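Local coordinates for protein methylmalonyl-CoA carboxyltransferase 5S subunit (Propionibacterium freudenreichii subsp. shermanii, PDB 1RQB) that transfers a carboxyl group from the biotin of the 1.3S subunit to pyruvate, forming oxaloacetate with the help of a bound cobalt ion, at residues Asp82-Leu87 against Asp120-Lys125; Ala70-Cys75 against Val450-Leu455. All blocks are in the same frame, centred on the assembly; numbering follows the deposited sequence.

Contact 1: Asp82-Leu87 against Asp120-Lys125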
loop_
_atom_site.group_PDB
_atom_site.type_symbol
_atom_site.label_atom_id
_atom_site.label_comp_id
_atom_site.label_asym_id
_atom_site.label_seq_id
_atom_site.Cartn_x
_atom_site.Cartn_y
_atom_site.Cartn_z
ATOM N N ASP A 82 -25.771 18.722 -10.954
ATOM C CA ASP A 82 -26.871 17.780 -11.209
ATOM C C ASP A 82 -26.233 16.428 -11.542
ATOM O O ASP A 82 -25.518 16.304 -12.535
ATOM C CB ASP A 82 -27.722 18.255 -12.395
ATOM C CG ASP A 82 -29.024 17.476 -12.527
ATOM O OD1 ASP A 82 -29.031 16.272 -12.189
ATOM O OD2 ASP A 82 -30.035 18.066 -12.972
ATOM N N PRO A 83 -26.488 15.397 -10.721
ATOM C CA PRO A 83 -25.907 14.063 -10.958
ATOM C C PRO A 83 -26.247 13.501 -12.340
ATOM O O PRO A 83 -25.461 12.767 -12.936
ATOM C CB PRO A 83 -26.520 13.202 -9.850
ATOM C CG PRO A 83 -26.996 14.181 -8.818
ATOM C CD PRO A 83 -27.464 15.365 -9.622
ATOM N N TRP A 84 -27.429 13.832 -12.848
ATOM C CA TRP A 84 -27.840 13.324 -14.164
ATOM C C TRP A 84 -27.005 13.977 -15.269
ATOM O O TRP A 84 -26.734 13.364 -16.301
ATOM C CB TRP A 84 -29.348 13.559 -14.370
ATOM C CG TRP A 84 -30.198 12.813 -13.351
ATOM C CD1 TRP A 84 -30.705 13.316 -12.184
ATOM C CD2 TRP A 84 -30.593 11.433 -13.394
ATOM N NE1 TRP A 84 -31.387 12.342 -11.505
ATOM C CE2 TRP A 84 -31.335 11.176 -12.220
ATOM C CE3 TRP A 84 -30.392 10.388 -14.310
ATOM C CZ2 TRP A 84 -31.880 9.913 -11.934
ATOM C CZ3 TRP A 84 -30.934 9.137 -14.029
ATOM C CH2 TRP A 84 -31.669 8.908 -12.851
ATOM N N GLU A 85 -26.583 15.221 -15.067
ATOM C CA GLU A 85 -25.752 15.881 -16.084
ATOM C C GLU A 85 -24.362 15.241 -16.075
ATOM O O GLU A 85 -23.716 15.112 -17.114
ATOM C CB GLU A 85 -25.638 17.378 -15.787
ATOM C CG GLU A 85 -24.782 18.151 -16.780
ATOM C CD GLU A 85 -25.407 18.253 -18.162
ATOM O OE1 GLU A 85 -24.801 18.920 -19.034
ATOM O OE2 GLU A 85 -26.498 17.675 -18.381
ATOM N N ARG A 86 -23.899 14.838 -14.893
ATOM C CA ARG A 86 -22.583 14.191 -14.792
ATOM C C ARG A 86 -22.619 12.861 -15.549
ATOM O O ARG A 86 -21.699 12.531 -16.295
ATOM C CB ARG A 86 -22.205 13.945 -13.320
ATOM C CG ARG A 86 -20.911 13.133 -13.156
ATOM C CD ARG A 86 -20.535 12.850 -11.687
ATOM N NE ARG A 86 -20.120 14.055 -10.971
ATOM C CZ ARG A 86 -19.505 14.050 -9.788
ATOM N NH1 ARG A 86 -19.241 12.902 -9.174
ATOM N NH2 ARG A 86 -19.116 15.196 -9.233
ATOM N N LEU A 87 -23.694 12.100 -15.355
ATOM C CA LEU A 87 -23.844 10.809 -16.043
ATOM C C LEU A 87 -23.886 11.035 -17.556
ATOM O O LEU A 87 -23.222 10.329 -18.313
ATOM C CB LEU A 87 -25.124 10.093 -15.591
ATOM C CG LEU A 87 -25.515 8.822 -16.361
ATOM C CD1 LEU A 87 -24.357 7.820 -16.363
ATOM C CD2 LEU A 87 -26.748 8.210 -15.721
ATOM N N ASP A 120 -38.395 1.204 -10.290
ATOM C CA ASP A 120 -38.525 0.980 -11.737
ATOM C C ASP A 120 -38.129 2.239 -12.512
ATOM O O ASP A 120 -37.367 2.172 -13.475
ATOM C CB ASP A 120 -39.963 0.603 -12.123
ATOM C CG ASP A 120 -40.241 -0.884 -11.984
ATOM O OD1 ASP A 120 -39.420 -1.687 -12.492
ATOM O OD2 ASP A 120 -41.281 -1.252 -11.381
ATOM N N ARG A 121 -38.657 3.382 -12.090
ATOM C CA ARG A 121 -38.376 4.646 -12.788
ATOM C C ARG A 121 -36.908 5.056 -12.674
ATOM O O ARG A 121 -36.343 5.581 -13.632
ATOM C CB ARG A 121 -39.265 5.761 -12.258
ATOM C CG ARG A 121 -40.731 5.573 -12.655
ATOM C CD ARG A 121 -41.573 6.700 -12.122
ATOM N NE ARG A 121 -42.962 6.632 -12.572
ATOM C CZ ARG A 121 -43.401 7.126 -13.730
ATOM N NH1 ARG A 121 -42.562 7.727 -14.566
ATOM N NH2 ARG A 121 -44.688 7.039 -14.043
ATOM N N PHE A 122 -36.289 4.837 -11.517
ATOM C CA PHE A 122 -34.883 5.231 -11.348
ATOM C C PHE A 122 -33.995 4.409 -12.284
ATOM O O PHE A 122 -33.141 4.943 -12.989
ATOM C CB PHE A 122 -34.414 5.007 -9.910
ATOM C CG PHE A 122 -32.985 5.454 -9.669
ATOM C CD1 PHE A 122 -32.713 6.738 -9.216
ATOM C CD2 PHE A 122 -31.915 4.602 -9.957
ATOM C CE1 PHE A 122 -31.385 7.189 -9.055
ATOM C CE2 PHE A 122 -30.573 5.040 -9.801
ATOM C CZ PHE A 122 -30.315 6.337 -9.349
ATOM N N VAL A 123 -34.189 3.099 -12.274
ATOM C CA VAL A 123 -33.374 2.219 -13.121
ATOM C C VAL A 123 -33.604 2.555 -14.595
ATOM O O VAL A 123 -32.657 2.635 -15.377
ATOM C CB VAL A 123 -33.698 0.745 -12.829
ATOM C CG1 VAL A 123 -33.030 -0.155 -13.843
ATOM C CG2 VAL A 123 -33.245 0.404 -11.425
ATOM N N ASP A 124 -34.863 2.779 -14.967
ATOM C CA ASP A 124 -35.196 3.114 -16.360
ATOM C C ASP A 124 -34.467 4.386 -16.802
ATOM O O ASP A 124 -33.878 4.413 -17.881
ATOM C CB ASP A 124 -36.716 3.285 -16.526
ATOM C CG ASP A 124 -37.097 3.803 -17.905
ATOM O OD1 ASP A 124 -37.357 5.021 -18.033
ATOM O OD2 ASP A 124 -37.125 2.999 -18.865
ATOM N N LYS A 125 -34.502 5.448 -15.996
ATOM C CA LYS A 125 -33.827 6.703 -16.359
ATOM C C LYS A 125 -32.305 6.548 -16.339
ATOM O O LYS A 125 -31.607 7.152 -17.152
ATOM C CB LYS A 125 -34.262 7.851 -15.436
ATOM C CG LYS A 125 -35.655 8.378 -15.759
ATOM C CD LYS A 125 -35.633 8.971 -17.172
ATOM C CE LYS A 125 -36.993 9.464 -17.616
ATOM N NZ LYS A 125 -36.948 9.943 -19.028
#

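Contact 2: Ala70-Cys75 against Val450-Leu455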
loop_
_atom_site.group_PDB
_atom_site.type_symbol
_atom_site.label_atom_id
_atom_site.label_comp_id
_atom_site.label_asym_id
_atom_site.label_seq_id
_atom_site.Cartn_x
_atom_site.Cartn_y
_atom_site.Cartn_z
ATOM N N ALA A 70 -22.234 7.289 -3.009
ATOM C CA ALA A 70 -22.499 8.578 -2.350
ATOM C C ALA A 70 -22.317 9.753 -3.315
ATOM O O ALA A 70 -22.476 10.904 -2.909
ATOM C CB ALA A 70 -21.550 8.745 -1.156
ATOM N N THR A 71 -22.019 9.504 -4.585
ATOM C CA THR A 71 -21.768 10.632 -5.496
ATOM C C THR A 71 -23.035 11.431 -5.807
ATOM O O THR A 71 -22.954 12.629 -6.076
ATOM C CB THR A 71 -21.128 10.196 -6.827
ATOM O OG1 THR A 71 -22.033 9.361 -7.550
ATOM C CG2 THR A 71 -19.818 9.461 -6.575
ATOM N N TYR A 72 -24.206 10.797 -5.793
ATOM C CA TYR A 72 -25.439 11.542 -6.088
ATOM C C TYR A 72 -25.621 12.606 -5.003
ATOM O O TYR A 72 -25.783 13.793 -5.282
ATOM C CB TYR A 72 -26.627 10.576 -6.107
ATOM C CG TYR A 72 -27.866 11.074 -6.828
ATOM C CD1 TYR A 72 -28.247 10.518 -8.053
ATOM C CD2 TYR A 72 -28.690 12.049 -6.259
ATOM C CE1 TYR A 72 -29.427 10.909 -8.689
ATOM C CE2 TYR A 72 -29.883 12.450 -6.888
ATOM C CZ TYR A 72 -30.239 11.868 -8.100
ATOM O OH TYR A 72 -31.413 12.222 -8.718
ATOM N N ASP A 73 -25.562 12.167 -3.756
ATOM C CA ASP A 73 -25.692 13.072 -2.605
ATOM C C ASP A 73 -24.632 14.176 -2.669
ATOM O O ASP A 73 -24.941 15.351 -2.478
ATOM C CB ASP A 73 -25.515 12.294 -1.299
ATOM C CG ASP A 73 -25.446 13.214 -0.083
ATOM O OD1 ASP A 73 -26.512 13.653 0.391
ATOM O OD2 ASP A 73 -24.327 13.520 0.384
ATOM N N SER A 74 -23.378 13.816 -2.928
ATOM C CA SER A 74 -22.304 14.822 -2.944
ATOM C C SER A 74 -22.542 15.886 -4.017
ATOM O O SER A 74 -22.294 17.071 -3.803
ATOM C CB SER A 74 -20.952 14.167 -3.197
ATOM O OG SER A 74 -19.929 15.153 -3.150
ATOM N N CYS A 75 -22.997 15.454 -5.184
ATOM C CA CYS A 75 -23.239 16.397 -6.285
ATOM C C CYS A 75 -24.228 17.486 -5.869
ATOM O O CYS A 75 -23.959 18.674 -6.035
ATOM C CB CYS A 75 -23.809 15.660 -7.503
ATOM S SG CYS A 75 -22.570 14.846 -8.536
ATOM N N VAL A 450 -37.734 14.721 -10.233
ATOM C CA VAL A 450 -38.649 14.138 -9.239
ATOM C C VAL A 450 -37.874 13.097 -8.429
ATOM O O VAL A 450 -38.041 12.978 -7.216
ATOM C CB VAL A 450 -39.882 13.469 -9.917
ATOM C CG1 VAL A 450 -40.770 12.801 -8.868
ATOM C CG2 VAL A 450 -40.689 14.526 -10.689
ATOM N N LEU A 451 -37.002 12.352 -9.102
ATOM C CA LEU A 451 -36.182 11.346 -8.410
ATOM C C LEU A 451 -35.259 12.050 -7.413
ATOM O O LEU A 451 -35.085 11.599 -6.282
ATOM C CB LEU A 451 -35.360 10.539 -9.424
ATOM C CG LEU A 451 -36.209 9.573 -10.245
ATOM C CD1 LEU A 451 -35.455 9.086 -11.462
ATOM C CD2 LEU A 451 -36.630 8.399 -9.358
ATOM N N THR A 452 -34.676 13.174 -7.820
ATOM C CA THR A 452 -33.784 13.889 -6.897
ATOM C C THR A 452 -34.565 14.278 -5.640
ATOM O O THR A 452 -34.065 14.160 -4.522
ATOM C CB THR A 452 -33.179 15.149 -7.552
ATOM O OG1 THR A 452 -32.309 14.750 -8.612
ATOM C CG2 THR A 452 -32.369 15.961 -6.534
ATOM N N TYR A 453 -35.800 14.726 -5.826
ATOM C CA TYR A 453 -36.636 15.128 -4.686
ATOM C C TYR A 453 -37.008 13.908 -3.839
ATOM O O TYR A 453 -36.998 13.968 -2.611
ATOM C CB TYR A 453 -37.914 15.813 -5.171
ATOM C CG TYR A 453 -38.853 16.150 -4.049
ATOM C CD1 TYR A 453 -38.558 17.177 -3.155
ATOM C CD2 TYR A 453 -40.014 15.396 -3.836
ATOM C CE1 TYR A 453 -39.392 17.447 -2.062
ATOM C CE2 TYR A 453 -40.857 15.660 -2.749
ATOM C CZ TYR A 453 -40.535 16.684 -1.869
ATOM O OH TYR A 453 -41.347 16.937 -0.788
ATOM N N ALA A 454 -37.334 12.794 -4.483
ATOM C CA ALA A 454 -37.720 11.587 -3.738
ATOM C C ALA A 454 -36.537 11.037 -2.936
ATOM O O ALA A 454 -36.706 10.541 -1.822
ATOM C CB ALA A 454 -38.235 10.515 -4.713
ATOM N N LEU A 455 -35.339 11.136 -3.504
ATOM C CA LEU A 455 -34.133 10.590 -2.861
ATOM C C LEU A 455 -33.588 11.513 -1.769
ATOM O O LEU A 455 -33.103 11.036 -0.745
ATOM C CB LEU A 455 -33.046 10.349 -3.915
ATOM C CG LEU A 455 -33.357 9.273 -4.956
ATOM C CD1 LEU A 455 -32.306 9.283 -6.061
ATOM C CD2 LEU A 455 -33.399 7.927 -4.275
#

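Contact 1: Asp82-Leu87 against Asp120-Lys125
W84 reaches from the first turn of helix 83-93 toward helix 116-128, and the far rim of its six-membered ring meets F122 and K125. The two aromatic rings lie neither flat against each other nor in a T: their planes are inclined at 58° and their centroids stand 5.6 Å apart. W84 CZ2 comes to 4.0 Å from F122 CE1, while W84 CH2 sits over one face of the phenyl ring, displaced toward its rim. The first bond of the F122 side chain points neither at helix 83-93 nor away from it, but with CG anti to the backbone N (chi1 -178°) the ring end comes in to the indole. K125 takes the next part of the rim. Its CB is 3.8 Å from W84 CH2, and its carbonyl carbon C lies 3.7 Å from W84 CZ3; beyond CB the lysine chain bends away and carries NZ to a salt bridge with E128. At the root of the indole, D82 is the N-cap of the helix, its OD1 accepting from W84 N at 3.0 Å, on the anti side and out of the carboxylate plane. With an alanine in place of W84 the indole would be gone, which would probably open a gap in front of F122 and K125 CB and leave Y72 OH without its NE1 donor. No hydrogen bond spans the two segments. The chemistry is therefore divided along the indole: carbon atoms of its benzo ring join two helices of the TIM barrel by van der Waals contact, while its buried NE1 is satisfied outside this pair, by Y72.

Contact 2: Ala70-Cys75 against Val450-Leu455
Helices 71-75 and 450-455 cross nearly at right angles, at -99°, with their axes 11.7 Å apart at closest approach, a gap that Y72 largely spans. Its CG is anti to the backbone N (chi1 -161°), which sends the phenol across to the second helix, where the hydroxyl ends beside T452. The 2.7 Å between Y72 OH and T452 OG1 marks a hydrogen bond in which either hydroxyl could be the donor, and the threonine oxygen lies at the ring edge, near its plane. T452 OG1 also pairs with E448 O one turn back, and Y72 OH with W84 NE1, so both buried hydroxyls have a second partner. L455, one turn after L451, approaches from a different direction: its CD1 methyl rests over one face of the phenol in a CH-pi contact, 4.2 Å from the ring centroid and 21° off the normal. The nearest ring atom is Y72 CZ, 3.9 Å from L455 CD1, which places the methyl toward the hydroxyl end of the ring. L451 adds a looser touch at that end, its CB 4.3 Å from Y72 OH. The tyrosine is thus gripped by a polar bond at its tip and by a methyl over its face. Helix 71-77 follows barrel strand 63-68; A70, a substrate-binding residue, has its backbone N bonded to Q37 OE1. Helix 447-455, from the conserved carboxylase domain, also touches helix 83-93, through W84 on L451, and helix 430-437, through V450 and L451 on W430.

From the N terminus, the chain leaves strand 63-68 and enters helix 71-77, which supplies the first half of contact 2, then turns directly into helix 83-93 and the first half of contact 1. Contact 1 closes early: after strand 99-103 the chain returns in helix 116-128. Contact 2 closes only after the remaining barrel and much of the carboxylase domain, when helix 447-455 arrives, so the short loop of contact 1 lies wholly within its long one. Their centres are 9 Å apart. P83 packs on Y72, and together the contacts tie neighbouring helices of the TIM barrel to each other and to the C-terminal domain.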